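Long-range contacts in alanine racemase (Enterococcus faecalis, PDB 3E6E), which is a two-domain enzyme of the alanine racemase family whose barrel domain holds a bound cycloserylamide ligand (DCS) in a pocket completed by a second subunit: residues T61-A66 / V79-L84; V133-G138 / E182-R187; E164-H169 / R200-S205. The protein carries 1 engineered substitution. One frame throughout, in Å; residues are numbered along the deposited sequence.

Contact 1. Residues T61-A66 / V79-L84; sequences TGFCVA and VQDPIL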
ATOM      1  N   THR A  61      15.217 -23.755   6.651  1.00 22.52           N
ATOM      2  CA  THR A  61      16.597 -23.949   6.207  1.00 22.70           C
ATOM      3  C   THR A  61      16.798 -23.368   4.819  1.00 23.25           C
ATOM      4  O   THR A  61      17.751 -23.711   4.127  1.00 23.40           O
ATOM      5  CB  THR A  61      16.978 -25.450   6.202  1.00 22.40           C
ATOM      6  OG1 THR A  61      16.113 -26.171   5.313  1.00 22.32           O
ATOM      7  CG2 THR A  61      16.843 -26.031   7.601  1.00 20.62           C
ATOM      8  N   GLY A  62      15.894 -22.472   4.433  1.00 24.95           N
ATOM      9  CA  GLY A  62      15.966 -21.827   3.127  1.00 26.16           C
ATOM     10  C   GLY A  62      14.923 -20.724   2.990  1.00 26.29           C
ATOM     11  O   GLY A  62      13.969 -20.675   3.778  1.00 25.13           O
ATOM     12  N   PHE A  63      15.086 -19.856   1.987  1.00 26.30           N
ATOM     13  CA  PHE A  63      14.158 -18.742   1.779  1.00 26.29           C
ATOM     14  C   PHE A  63      13.726 -18.446   0.346  1.00 26.77           C
ATOM     15  O   PHE A  63      14.526 -18.524  -0.591  1.00 27.39           O
ATOM     16  CB  PHE A  63      14.746 -17.467   2.384  1.00 25.73           C
ATOM     17  CG  PHE A  63      15.110 -17.612   3.812  1.00 26.21           C
ATOM     18  CD1 PHE A  63      16.384 -18.032   4.175  1.00 27.66           C
ATOM     19  CD2 PHE A  63      14.155 -17.410   4.803  1.00 27.03           C
ATOM     20  CE1 PHE A  63      16.710 -18.258   5.517  1.00 28.45           C
ATOM     21  CE2 PHE A  63      14.461 -17.631   6.142  1.00 28.52           C
ATOM     22  CZ  PHE A  63      15.746 -18.059   6.501  1.00 28.66           C
ATOM     23  N   CYS A  64      12.449 -18.080   0.200  1.00 26.51           N
ATOM     24  CA  CYS A  64      11.851 -17.741  -1.090  1.00 24.39           C
ATOM     25  C   CYS A  64      11.386 -16.294  -1.107  1.00 22.78           C
ATOM     26  O   CYS A  64      10.716 -15.839  -0.183  1.00 23.97           O
ATOM     27  CB  CYS A  64      10.645 -18.630  -1.367  1.00 24.95           C
ATOM     28  SG  CYS A  64      10.991 -20.397  -1.366  1.00 28.19           S
ATOM     29  N   VAL A  65      11.743 -15.582  -2.165  1.00 19.83           N
ATOM     30  CA  VAL A  65      11.357 -14.191  -2.327  1.00 18.11           C
ATOM     31  C   VAL A  65      10.947 -14.033  -3.778  1.00 17.96           C
ATOM     32  O   VAL A  65      11.102 -14.961  -4.569  1.00 17.91           O
ATOM     33  CB  VAL A  65      12.529 -13.225  -2.031  1.00 17.38           C
ATOM     34  CG1 VAL A  65      12.992 -13.389  -0.599  1.00 14.62           C
ATOM     35  CG2 VAL A  65      13.670 -13.484  -3.011  1.00 17.30           C
ATOM     36  N   ALA A  66      10.433 -12.863  -4.135  1.00 17.67           N
ATOM     37  CA  ALA A  66      10.014 -12.622  -5.509  1.00 17.52           C
ATOM     38  C   ALA A  66      11.035 -11.838  -6.306  1.00 18.54           C
ATOM     39  O   ALA A  66      11.153 -12.029  -7.511  1.00 17.51           O
ATOM     40  CB  ALA A  66       8.699 -11.880  -5.524  1.00 16.13           C
ATOM     41  N   VAL A  79      21.887 -13.615   6.296  1.00 28.61           N
ATOM     42  CA  VAL A  79      21.304 -14.930   6.060  1.00 30.27           C
ATOM     43  C   VAL A  79      22.277 -15.662   5.144  1.00 30.48           C
ATOM     44  O   VAL A  79      22.622 -15.162   4.074  1.00 29.69           O
ATOM     45  CB  VAL A  79      19.934 -14.838   5.365  1.00 31.23           C
ATOM     46  CG1 VAL A  79      19.435 -16.240   5.019  1.00 31.86           C
ATOM     47  CG2 VAL A  79      18.943 -14.137   6.275  1.00 30.96           C
ATOM     48  N   GLN A  80      22.720 -16.840   5.573  1.00 31.81           N
ATOM     49  CA  GLN A  80      23.685 -17.620   4.805  1.00 30.88           C
ATOM     50  C   GLN A  80      23.068 -18.851   4.183  1.00 28.94           C
ATOM     51  O   GLN A  80      23.746 -19.606   3.501  1.00 30.06           O
ATOM     52  CB  GLN A  80      24.853 -18.037   5.697  1.00 31.23           C
ATOM     53  CG  GLN A  80      25.578 -16.875   6.337  1.00 34.56           C
ATOM     54  CD  GLN A  80      26.596 -17.327   7.363  1.00 37.62           C
ATOM     55  OE1 GLN A  80      26.807 -16.660   8.381  1.00 38.97           O
ATOM     56  NE2 GLN A  80      27.239 -18.466   7.104  1.00 38.59           N
ATOM     57  N   ASP A  81      21.780 -19.053   4.416  1.00 27.11           N
ATOM     58  CA  ASP A  81      21.095 -20.208   3.864  1.00 24.33           C
ATOM     59  C   ASP A  81      20.720 -19.947   2.409  1.00 23.15           C
ATOM     60  O   ASP A  81      20.845 -18.831   1.909  1.00 20.08           O
ATOM     61  CB  ASP A  81      19.818 -20.512   4.661  1.00 24.72           C
ATOM     62  CG  ASP A  81      19.992 -20.308   6.151  1.00 24.34           C
ATOM     63  OD1 ASP A  81      19.913 -19.136   6.594  1.00 25.36           O
ATOM     64  OD2 ASP A  81      20.211 -21.314   6.870  1.00 21.60           O
ATOM     65  N   PRO A  82      20.265 -20.990   1.706  1.00 24.41           N
ATOM     66  CA  PRO A  82      19.867 -20.861   0.305  1.00 24.27           C
ATOM     67  C   PRO A  82      18.724 -19.873   0.165  1.00 24.14           C
ATOM     68  O   PRO A  82      17.771 -19.908   0.942  1.00 24.07           O
ATOM     69  CB  PRO A  82      19.426 -22.272  -0.057  1.00 25.15           C
ATOM     70  CG  PRO A  82      20.306 -23.126   0.806  1.00 26.48           C
ATOM     71  CD  PRO A  82      20.253 -22.406   2.125  1.00 25.26           C
ATOM     72  N   ILE A  83      18.831 -18.998  -0.830  1.00 24.19           N
ATOM     73  CA  ILE A  83      17.810 -18.000  -1.108  1.00 23.15           C
ATOM     74  C   ILE A  83      17.336 -18.170  -2.543  1.00 24.16           C
ATOM     75  O   ILE A  83      18.050 -17.832  -3.485  1.00 25.17           O
ATOM     76  CB  ILE A  83      18.351 -16.562  -0.962  1.00 22.25           C
ATOM     77  CG1 ILE A  83      18.827 -16.308   0.473  1.00 22.31           C
ATOM     78  CG2 ILE A  83      17.277 -15.580  -1.346  1.00 20.77           C
ATOM     79  CD1 ILE A  83      19.429 -14.921   0.684  1.00 22.61           C
ATOM     80  N   LEU A  84      16.132 -18.694  -2.717  1.00 24.59           N
ATOM     81  CA  LEU A  84      15.594 -18.882  -4.058  1.00 23.82           C
ATOM     82  C   LEU A  84      14.656 -17.759  -4.504  1.00 23.80           C
ATOM     83  O   LEU A  84      13.738 -17.370  -3.783  1.00 22.61           O
ATOM     84  CB  LEU A  84      14.841 -20.209  -4.145  1.00 23.08           C
ATOM     85  CG  LEU A  84      13.860 -20.309  -5.311  1.00 22.54           C
ATOM     86  CD1 LEU A  84      14.583 -20.161  -6.625  1.00 22.11           C
ATOM     87  CD2 LEU A  84      13.125 -21.621  -5.231  1.00 23.67           C
TER
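F63 and I83 stand side by side on adjacent parallel strands and show how such strands lock together: one residue gives both its backbone polar atoms to the same neighbouring strand, N to P82 and O to L84, the residues on either side of I83. F63 N donates to P82 O at 2.9 Å, F63 O accepts from L84 N at 2.7 Å, and one step on V65 N reaches L84 O at 3.1 Å, so that L84 is gripped in turn. The F63 side chain extends this pairing beyond the backbone. F63 CB lies 4.1 Å from P82 O. With CG turned beside its own N and anti to the carbonyl carbon (chi1 -55°), the ring leans back toward the incoming loop rather than onward along the strand. F63 CD1 then comes within 3.6 Å of V79 CG1, and F63 CE1 closes to 3.4 Å from that same methyl, which arrives from the opposite direction. F63 CE1 also meets D81 OD1 at 3.5 Å; this oxygen sits at the ring edge, in its plane, while the carboxylate as a whole is turned 67° from the ring. An anionic oxygen at the electropositive rim, and not over the pi cloud, is probably a favourable placement. Near the start of strand 62-65, P82 CD lies 3.5 Å from T61 O. Helix 68-76 connects the two strands in a beta-alpha-beta crossover of the TIM-type barrel. R75 of that helix bonds the carbonyls of V79 and D81, and L74 packs on V65 and I83. The F63 side chain touches A52 of helix 48-56, whereas C64 and L84 lie on the other face of the sheet, C64 against F36 and V38. The backbones of G62 and C64 bond strand 34-38, leaving strand 62-65 gripped between two parallel neighbours.

Contact 2. Residues V133-G138 / E182-R187; sequences VDTGMG and EKQAGR
T135 and Q184 cross at about a right angle, T135 OG1 facing Q184 CB at 3.8 Å. In the glutamine, CG stands anti to the carbonyl carbon (chi1 -71°) and the chain then runs extended, which lays Q184 CG 3.3 Å from T135 O and 3.6 Å from G136 CA. G136 has no side chain, and the aliphatic stem of the glutamine comes right up to its backbone. R187, one helical turn on, also meets T135: R187 CB lies 4.0 Å from T135 CB, and the extended chain carries R187 CD to 3.2 Å from the same carbonyl oxygen, T135 O. The loop that receives these side chains follows strand 129-132 of the barrel and is shaped by an Asx turn, in which D134 OD1 accepts from G136 N at 2.7 Å in an almost straight bond (177°). Helix 179-193 packs against a beta-alpha loop of the TIM-type barrel. The T135 hydroxyl is bonded to that of T168, at the end of the next strand, while the Q184 side chain also packs on F170 and S171. Farther out, R187 NH1 and D134 O share one water, each through a weak bond, the water oxygen lying 2.8 Å from D134 O. The other terminal nitrogen, R187 NH2, forms a salt bridge with E263 of the second subunit, and M137 packs on C313 of that same chain.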
ATOM      1  N   VAL A 133       8.232 -25.775 -13.951  1.00 20.96           N
ATOM      2  CA  VAL A 133       7.372 -26.323 -14.981  1.00 20.75           C
ATOM      3  C   VAL A 133       5.920 -25.898 -14.697  1.00 19.98           C
ATOM      4  O   VAL A 133       5.426 -26.046 -13.581  1.00 18.61           O
ATOM      5  CB  VAL A 133       7.507 -27.874 -15.044  1.00 19.28           C
ATOM      6  CG1 VAL A 133       7.750 -28.431 -13.668  1.00 22.75           C
ATOM      7  CG2 VAL A 133       6.263 -28.490 -15.637  1.00 20.58           C
ATOM      8  N   ASP A 134       5.259 -25.331 -15.702  1.00 20.06           N
ATOM      9  CA  ASP A 134       3.883 -24.901 -15.550  1.00 20.45           C
ATOM     10  C   ASP A 134       3.055 -26.133 -15.735  1.00 22.12           C
ATOM     11  O   ASP A 134       3.235 -26.842 -16.717  1.00 23.84           O
ATOM     12  CB  ASP A 134       3.486 -23.889 -16.617  1.00 20.58           C
ATOM     13  CG  ASP A 134       2.022 -23.448 -16.494  1.00 19.97           C
ATOM     14  OD1 ASP A 134       1.238 -24.105 -15.768  1.00 17.31           O
ATOM     15  OD2 ASP A 134       1.663 -22.448 -17.144  1.00 18.57           O
ATOM     16  N   THR A 135       2.127 -26.367 -14.810  1.00 23.37           N
ATOM     17  CA  THR A 135       1.284 -27.551 -14.838  1.00 23.87           C
ATOM     18  C   THR A 135      -0.190 -27.207 -14.671  1.00 25.50           C
ATOM     19  O   THR A 135      -1.051 -28.086 -14.586  1.00 25.64           O
ATOM     20  CB  THR A 135       1.717 -28.501 -13.708  1.00 23.84           C
ATOM     21  OG1 THR A 135       1.632 -27.820 -12.446  1.00 22.43           O
ATOM     22  CG2 THR A 135       3.163 -28.943 -13.930  1.00 21.68           C
ATOM     23  N   GLY A 136      -0.479 -25.910 -14.625  1.00 26.61           N
ATOM     24  CA  GLY A 136      -1.663 -25.417 -13.948  1.00 29.32           C
ATOM     25  C   GLY A 136      -1.410 -24.116 -13.210  1.00 31.70           C
ATOM     26  O   GLY A 136      -0.480 -24.016 -12.411  1.00 34.93           O
ATOM     27  N   MET A 137      -2.242 -23.117 -13.482  1.00 31.14           N
ATOM     28  CA  MET A 137      -2.100 -21.809 -12.852  1.00 31.06           C
ATOM     29  C   MET A 137      -1.573 -20.775 -13.841  1.00 30.14           C
ATOM     30  O   MET A 137      -1.864 -19.585 -13.725  1.00 32.55           O
ATOM     31  CB  MET A 137      -1.172 -21.897 -11.638  1.00 30.32           C
ATOM     32  CG  MET A 137      -0.527 -20.575 -11.253  1.00 32.95           C
ATOM     33  SD  MET A 137      -1.398 -19.741  -9.912  1.00 33.36           S
ATOM     34  CE  MET A 137      -0.584 -18.146  -9.921  1.00 33.22           C
ATOM     35  N   GLY A 138      -0.794 -21.239 -14.814  1.00 27.10           N
ATOM     36  CA  GLY A 138      -0.563 -20.482 -16.031  1.00 25.18           C
ATOM     37  C   GLY A 138      -0.008 -19.098 -15.757  1.00 24.62           C
ATOM     38  O   GLY A 138      -0.660 -18.091 -16.037  1.00 23.31           O
ATOM     39  N   GLU A 182      -5.423 -32.403  -8.452  1.00 23.28           N
ATOM     40  CA  GLU A 182      -5.033 -33.724  -8.904  1.00 23.05           C
ATOM     41  C   GLU A 182      -4.445 -33.655 -10.306  1.00 24.40           C
ATOM     42  O   GLU A 182      -3.428 -34.282 -10.596  1.00 22.83           O
ATOM     43  CB  GLU A 182      -6.251 -34.647  -8.871  1.00 23.77           C
ATOM     44  CG  GLU A 182      -6.266 -35.539  -7.629  1.00 23.75           C
ATOM     45  CD  GLU A 182      -7.654 -35.862  -7.103  1.00 23.86           C
ATOM     46  OE1 GLU A 182      -8.506 -36.350  -7.877  1.00 23.16           O
ATOM     47  OE2 GLU A 182      -7.879 -35.641  -5.893  1.00 23.41           O
ATOM     48  N   LYS A 183      -5.084 -32.869 -11.169  1.00 26.72           N
ATOM     49  CA  LYS A 183      -4.618 -32.696 -12.539  1.00 26.06           C
ATOM     50  C   LYS A 183      -3.192 -32.155 -12.548  1.00 25.60           C
ATOM     51  O   LYS A 183      -2.310 -32.730 -13.184  1.00 25.33           O
ATOM     52  CB  LYS A 183      -5.543 -31.743 -13.300  1.00 26.01           C
ATOM     53  CG  LYS A 183      -5.064 -31.379 -14.696  1.00 27.86           C
ATOM     54  CD  LYS A 183      -6.105 -30.565 -15.469  1.00 30.76           C
ATOM     55  CE  LYS A 183      -7.390 -31.374 -15.713  1.00 33.82           C
ATOM     56  NZ  LYS A 183      -8.328 -30.744 -16.708  1.00 33.96           N
ATOM     57  N   GLN A 184      -2.956 -31.060 -11.835  1.00 24.99           N
ATOM     58  CA  GLN A 184      -1.611 -30.492 -11.806  1.00 24.77           C
ATOM     59  C   GLN A 184      -0.623 -31.517 -11.289  1.00 23.67           C
ATOM     60  O   GLN A 184       0.456 -31.671 -11.840  1.00 23.59           O
ATOM     61  CB  GLN A 184      -1.553 -29.225 -10.945  1.00 23.70           C
ATOM     62  CG  GLN A 184      -2.269 -28.031 -11.573  1.00 23.55           C
ATOM     63  CD  GLN A 184      -2.005 -26.737 -10.838  1.00 22.67           C
ATOM     64  OE1 GLN A 184      -0.876 -26.245 -10.812  1.00 19.90           O
ATOM     65  NE2 GLN A 184      -3.051 -26.177 -10.235  1.00 21.34           N
ATOM     66  N   ALA A 185      -0.999 -32.227 -10.236  1.00 23.63           N
ATOM     67  CA  ALA A 185      -0.121 -33.244  -9.683  1.00 24.39           C
ATOM     68  C   ALA A 185       0.230 -34.251 -10.785  1.00 24.93           C
ATOM     69  O   ALA A 185       1.390 -34.656 -10.935  1.00 23.75           O
ATOM     70  CB  ALA A 185      -0.807 -33.940  -8.519  1.00 23.88           C
ATOM     71  N   GLY A 186      -0.781 -34.639 -11.557  1.00 25.20           N
ATOM     72  CA  GLY A 186      -0.567 -35.573 -12.642  1.00 25.40           C
ATOM     73  C   GLY A 186       0.477 -35.070 -13.626  1.00 26.16           C
ATOM     74  O   GLY A 186       1.493 -35.726 -13.840  1.00 27.13           O
ATOM     75  N   ARG A 187       0.238 -33.903 -14.216  1.00 25.77           N
ATOM     76  CA  ARG A 187       1.167 -33.323 -15.176  1.00 24.56           C
ATOM     77  C   ARG A 187       2.586 -33.221 -14.621  1.00 24.57           C
ATOM     78  O   ARG A 187       3.558 -33.347 -15.363  1.00 25.21           O
ATOM     79  CB  ARG A 187       0.702 -31.926 -15.609  1.00 24.74           C
ATOM     80  CG  ARG A 187      -0.594 -31.875 -16.426  1.00 26.54           C
ATOM     81  CD  ARG A 187      -0.929 -30.432 -16.826  1.00 28.93           C
ATOM     82  NE  ARG A 187      -2.205 -30.317 -17.538  1.00 32.66           N
ATOM     83  CZ  ARG A 187      -2.719 -29.170 -17.987  1.00 32.63           C
ATOM     84  NH1 ARG A 187      -2.069 -28.027 -17.798  1.00 33.53           N
ATOM     85  NH2 ARG A 187      -3.876 -29.165 -18.638  1.00 29.02           N
TER
HETATM   86  O   HOH W   1       0.615 -26.637 -17.628  1.00 16.55           O

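Contact 3. Residues E164-H169 / R200-S205; sequences EGIFTH and RYVHVS. With DCS (D-[3-hydroxy-2-methyl-5-phosphonooxymethyl-pyridin-4-ylmethyl]-N,O-cycloserylamide), chain D.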
ATOM      1  N   GLU A 164      19.571 -26.894  -8.835  1.00 26.12           N
ATOM      2  CA  GLU A 164      19.298 -27.252  -7.468  1.00 25.61           C
ATOM      3  C   GLU A 164      17.971 -27.959  -7.354  1.00 24.90           C
ATOM      4  O   GLU A 164      17.755 -28.713  -6.407  1.00 26.06           O
ATOM      5  CB  GLU A 164      19.292 -26.002  -6.607  1.00 27.59           C
ATOM      6  CG  GLU A 164      20.225 -26.071  -5.440  1.00 27.98           C
ATOM      7  CD  GLU A 164      20.367 -24.735  -4.777  1.00 29.02           C
ATOM      8  OE1 GLU A 164      19.354 -24.231  -4.241  1.00 27.36           O
ATOM      9  OE2 GLU A 164      21.493 -24.190  -4.809  1.00 30.59           O
ATOM     10  N   GLY A 165      17.069 -27.720  -8.303  1.00 23.18           N
ATOM     11  CA  GLY A 165      15.786 -28.396  -8.220  1.00 22.52           C
ATOM     12  C   GLY A 165      14.740 -28.107  -9.271  1.00 21.98           C
ATOM     13  O   GLY A 165      14.947 -27.307 -10.177  1.00 23.18           O
ATOM     14  N   ILE A 166      13.621 -28.809  -9.157  1.00 21.23           N
ATOM     15  CA  ILE A 166      12.481 -28.625 -10.043  1.00 21.55           C
ATOM     16  C   ILE A 166      11.305 -28.400  -9.110  1.00 22.23           C
ATOM     17  O   ILE A 166      11.302 -28.843  -7.961  1.00 21.66           O
ATOM     18  CB  ILE A 166      12.132 -29.876 -10.912  1.00 21.42           C
ATOM     19  CG1 ILE A 166      13.100 -31.012 -10.626  1.00 22.47           C
ATOM     20  CG2 ILE A 166      12.106 -29.516 -12.381  1.00 19.98           C
ATOM     21  CD1 ILE A 166      12.647 -31.879  -9.487  1.00 26.25           C
ATOM     22  N   PHE A 167      10.297 -27.710  -9.614  1.00 23.43           N
ATOM     23  CA  PHE A 167       9.113 -27.434  -8.825  1.00 22.39           C
ATOM     24  C   PHE A 167       8.032 -26.831  -9.697  1.00 21.14           C
ATOM     25  O   PHE A 167       8.284 -26.389 -10.829  1.00 20.58           O
ATOM     26  CB  PHE A 167       9.445 -26.438  -7.719  1.00 21.06           C
ATOM     27  CG  PHE A 167       9.721 -25.063  -8.223  1.00 21.34           C
ATOM     28  CD1 PHE A 167       8.798 -24.038  -8.039  1.00 22.83           C
ATOM     29  CD2 PHE A 167      10.894 -24.794  -8.906  1.00 21.19           C
ATOM     30  CE1 PHE A 167       9.046 -22.755  -8.538  1.00 23.04           C
ATOM     31  CE2 PHE A 167      11.153 -23.525  -9.407  1.00 21.81           C
ATOM     32  CZ  PHE A 167      10.228 -22.499  -9.224  1.00 23.10           C
ATOM     33  N   THR A 168       6.825 -26.833  -9.153  1.00 18.92           N
ATOM     34  CA  THR A 168       5.691 -26.229  -9.817  1.00 18.40           C
ATOM     35  C   THR A 168       4.842 -25.560  -8.732  1.00 18.79           C
ATOM     36  O   THR A 168       5.165 -25.629  -7.538  1.00 18.81           O
ATOM     37  CB  THR A 168       4.855 -27.240 -10.572  1.00 16.39           C
ATOM     38  OG1 THR A 168       3.974 -26.534 -11.447  1.00 18.27           O
ATOM     39  CG2 THR A 168       4.030 -28.074  -9.617  1.00 15.53           C
ATOM     40  N   HIS A 169       3.756 -24.916  -9.132  1.00 16.99           N
ATOM     41  CA  HIS A 169       2.942 -24.228  -8.157  1.00 15.14           C
ATOM     42  C   HIS A 169       1.482 -24.526  -8.412  1.00 13.61           C
ATOM     43  O   HIS A 169       1.028 -24.516  -9.548  1.00 13.05           O
ATOM     44  CB  HIS A 169       3.218 -22.722  -8.242  1.00 16.60           C
ATOM     45  CG  HIS A 169       2.538 -21.924  -7.169  1.00 21.12           C
ATOM     46  ND1 HIS A 169       2.826 -22.079  -5.827  1.00 20.80           N
ATOM     47  CD2 HIS A 169       1.543 -21.008  -7.237  1.00 20.04           C
ATOM     48  CE1 HIS A 169       2.034 -21.296  -5.118  1.00 20.35           C
ATOM     49  NE2 HIS A 169       1.247 -20.636  -5.949  1.00 21.70           N
ATOM     50  N   ARG A 200      18.635 -31.682  -5.876  1.00 32.72           N
ATOM     51  CA  ARG A 200      18.545 -31.620  -4.424  1.00 30.33           C
ATOM     52  C   ARG A 200      17.137 -31.363  -3.948  1.00 28.05           C
ATOM     53  O   ARG A 200      16.691 -31.957  -2.971  1.00 27.52           O
ATOM     54  CB  ARG A 200      19.449 -30.517  -3.880  1.00 32.87           C
ATOM     55  CG  ARG A 200      19.651 -30.563  -2.369  1.00 36.28           C
ATOM     56  CD  ARG A 200      20.536 -29.412  -1.893  1.00 40.91           C
ATOM     57  NE  ARG A 200      21.704 -29.210  -2.759  1.00 45.18           N
ATOM     58  CZ  ARG A 200      22.652 -28.296  -2.553  1.00 46.41           C
ATOM     59  NH1 ARG A 200      22.587 -27.488  -1.496  1.00 46.83           N
ATOM     60  NH2 ARG A 200      23.649 -28.170  -3.425  1.00 45.53           N
ATOM     61  N   TYR A 201      16.435 -30.473  -4.643  1.00 27.51           N
ATOM     62  CA  TYR A 201      15.068 -30.102  -4.271  1.00 25.80           C
ATOM     63  C   TYR A 201      13.981 -30.429  -5.296  1.00 23.44           C
ATOM     64  O   TYR A 201      14.117 -30.156  -6.485  1.00 23.15           O
ATOM     65  CB  TYR A 201      15.015 -28.605  -3.955  1.00 25.61           C
ATOM     66  CG  TYR A 201      15.906 -28.188  -2.816  1.00 24.59           C
ATOM     67  CD1 TYR A 201      17.008 -27.366  -3.034  1.00 25.78           C
ATOM     68  CD2 TYR A 201      15.632 -28.589  -1.513  1.00 25.23           C
ATOM     69  CE1 TYR A 201      17.816 -26.941  -1.975  1.00 26.19           C
ATOM     70  CE2 TYR A 201      16.431 -28.173  -0.448  1.00 25.97           C
ATOM     71  CZ  TYR A 201      17.519 -27.345  -0.683  1.00 26.34           C
ATOM     72  OH  TYR A 201      18.287 -26.898   0.375  1.00 28.60           O
ATOM     73  N   VAL A 202      12.895 -31.019  -4.818  1.00 20.57           N
ATOM     74  CA  VAL A 202      11.777 -31.359  -5.675  1.00 19.44           C
ATOM     75  C   VAL A 202      10.576 -30.863  -4.885  1.00 20.26           C
ATOM     76  O   VAL A 202      10.088 -31.536  -3.976  1.00 20.34           O
ATOM     77  CB  VAL A 202      11.722 -32.878  -5.907  1.00 18.63           C
ATOM     78  CG1 VAL A 202      10.694 -33.210  -6.991  1.00 16.31           C
ATOM     79  CG2 VAL A 202      13.102 -33.370  -6.305  1.00 14.44           C
ATOM     80  N   HIS A 203      10.118 -29.661  -5.228  1.00 21.32           N
ATOM     81  CA  HIS A 203       9.022 -29.029  -4.505  1.00 22.48           C
ATOM     82  C   HIS A 203       7.821 -28.536  -5.288  1.00 23.69           C
ATOM     83  O   HIS A 203       7.944 -27.970  -6.370  1.00 23.72           O
ATOM     84  CB  HIS A 203       9.582 -27.884  -3.670  1.00 22.86           C
ATOM     85  CG  HIS A 203      10.572 -27.023  -4.393  1.00 21.63           C
ATOM     86  ND1 HIS A 203      10.224 -25.842  -5.012  1.00 20.81           N
ATOM     87  CD2 HIS A 203      11.912 -27.147  -4.550  1.00 22.14           C
ATOM     88  CE1 HIS A 203      11.306 -25.273  -5.514  1.00 20.49           C
ATOM     89  NE2 HIS A 203      12.344 -26.044  -5.247  1.00 21.61           N
ATOM     90  N   VAL A 204       6.648 -28.735  -4.695  1.00 24.08           N
ATOM     91  CA  VAL A 204       5.386 -28.342  -5.311  1.00 22.72           C
ATOM     92  C   VAL A 204       4.446 -27.731  -4.276  1.00 22.65           C
ATOM     93  O   VAL A 204       3.552 -26.966  -4.622  1.00 22.46           O
ATOM     94  CB  VAL A 204       4.673 -29.573  -5.913  1.00 22.58           C
ATOM     95  CG1 VAL A 204       5.642 -30.372  -6.758  1.00 21.80           C
ATOM     96  CG2 VAL A 204       4.108 -30.448  -4.800  1.00 20.31           C
ATOM     97  N   SER A 205       4.673 -28.083  -3.010  1.00 22.68           N
ATOM     98  CA  SER A 205       3.850 -27.663  -1.878  1.00 21.26           C
ATOM     99  C   SER A 205       3.903 -26.236  -1.357  1.00 20.37           C
ATOM    100  O   SER A 205       4.971 -25.656  -1.201  1.00 19.37           O
ATOM    101  CB  SER A 205       4.118 -28.581  -0.694  1.00 21.00           C
ATOM    102  OG  SER A 205       3.850 -29.922  -1.028  1.00 24.91           O
TER
HETATM  103  N1  DCS D 372       5.590 -20.731  -4.066  1.00 29.63           N
HETATM  104  C2  DCS D 372       5.411 -19.821  -5.160  1.00 29.64           C
HETATM  105  C2A DCS D 372       5.999 -20.114  -6.527  1.00 31.69           C
HETATM  106  C3  DCS D 372       4.670 -18.659  -4.918  1.00 29.97           C
HETATM  107  O3  DCS D 372       4.458 -17.748  -5.893  1.00 30.58           O
HETATM  108  C4  DCS D 372       4.130 -18.436  -3.586  1.00 30.89           C
HETATM  109  C4A DCS D 372       3.319 -17.185  -3.313  1.00 34.27           C
HETATM  110  C5  DCS D 372       4.371 -19.433  -2.541  1.00 28.15           C
HETATM  111  C6  DCS D 372       5.091 -20.543  -2.808  1.00 28.49           C
HETATM  112  C5A DCS D 372       3.846 -19.295  -1.133  1.00 26.89           C
HETATM  113  O4P DCS D 372       2.420 -19.386  -1.167  1.00 27.14           O
HETATM  114  P   DCS D 372       1.460 -19.293   0.100  1.00 25.04           P
HETATM  115  O1P DCS D 372       1.811 -20.400   0.969  1.00 26.02           O
HETATM  116  O2P DCS D 372       1.657 -18.000   0.747  1.00 24.66           O
HETATM  117  O3P DCS D 372       0.088 -19.436  -0.378  1.00 25.99           O
HETATM  118  N   DCS D 372       2.123 -17.118  -4.245  1.00 37.03           N
HETATM  119  CA  DCS D 372       1.220 -16.047  -4.183  1.00 37.37           C
HETATM  120  C   DCS D 372       1.151 -14.966  -5.111  1.00 38.21           C
HETATM  121  O   DCS D 372       1.972 -14.781  -6.185  1.00 39.09           O
HETATM  122  ND  DCS D 372       0.163 -14.179  -4.762  1.00 37.84           N
HETATM  123  OG  DCS D 372      -0.429 -14.694  -3.627  1.00 37.75           O
HETATM  124  CB  DCS D 372       0.219 -15.826  -3.279  1.00 38.26           C
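Y201 N donates to E164 O at 2.8 Å, I166 N to Y201 O at 3.0 Å and H203 N to I166 O at 3.1 Å. The axes of strands 165-167 and 201-203 approach to 4.8 Å and run 3° from parallel. The E164 carboxylate lies alongside the Y201 ring but is bound by others: R128 through a salt bridge, S103 and H130 through hydrogen bonds. H203 is held at both ring nitrogens, NE2 by H130 and ND1 by R222, which fixes its rotation. Helix 179-193 connects strands 165-167 and 201-203 in a beta-alpha-beta unit of the TIM-type barrel, and the two faces of the pair differ. The side chains of Y201, F167 and H203 lie on one face; F167 and H203 are modelled too close together, and the detail of their approach is doubtful. On the other, I166 CD1 touches both methyls of V202, V202 CG1 at 3.4 Å, with L192 of the helix against both residues. Past the strand, H169 turns a face to the pyridine ring of DCS, H169 ND1 lying 3.5 Å from DCS C2, while H169 NE2 bonds Y267 of the second subunit.

In the fold
All three contacts belong to the barrel domain. Contacts 1 and 3 each pair neighbouring strands of one parallel sheet, and although strands 129-132 and 103-106 intervene in the sheet order, the two contacts touch: their centres lie about 14 Å apart and L84 packs on H203. Contact 2 sits about 13 Å from contact 3, centre to centre, and about 24 Å from contact 1, which it does not touch. Along the chain contact 1 closes first; contacts 2 and 3 then interleave, because helix 179-193 lies between the paired strands of contact 3. Contacts 1 and 3 thus belong to two separate crossovers of the same barrel, and all three reach the second subunit, contact 1 through A66, beside the DCS pocket.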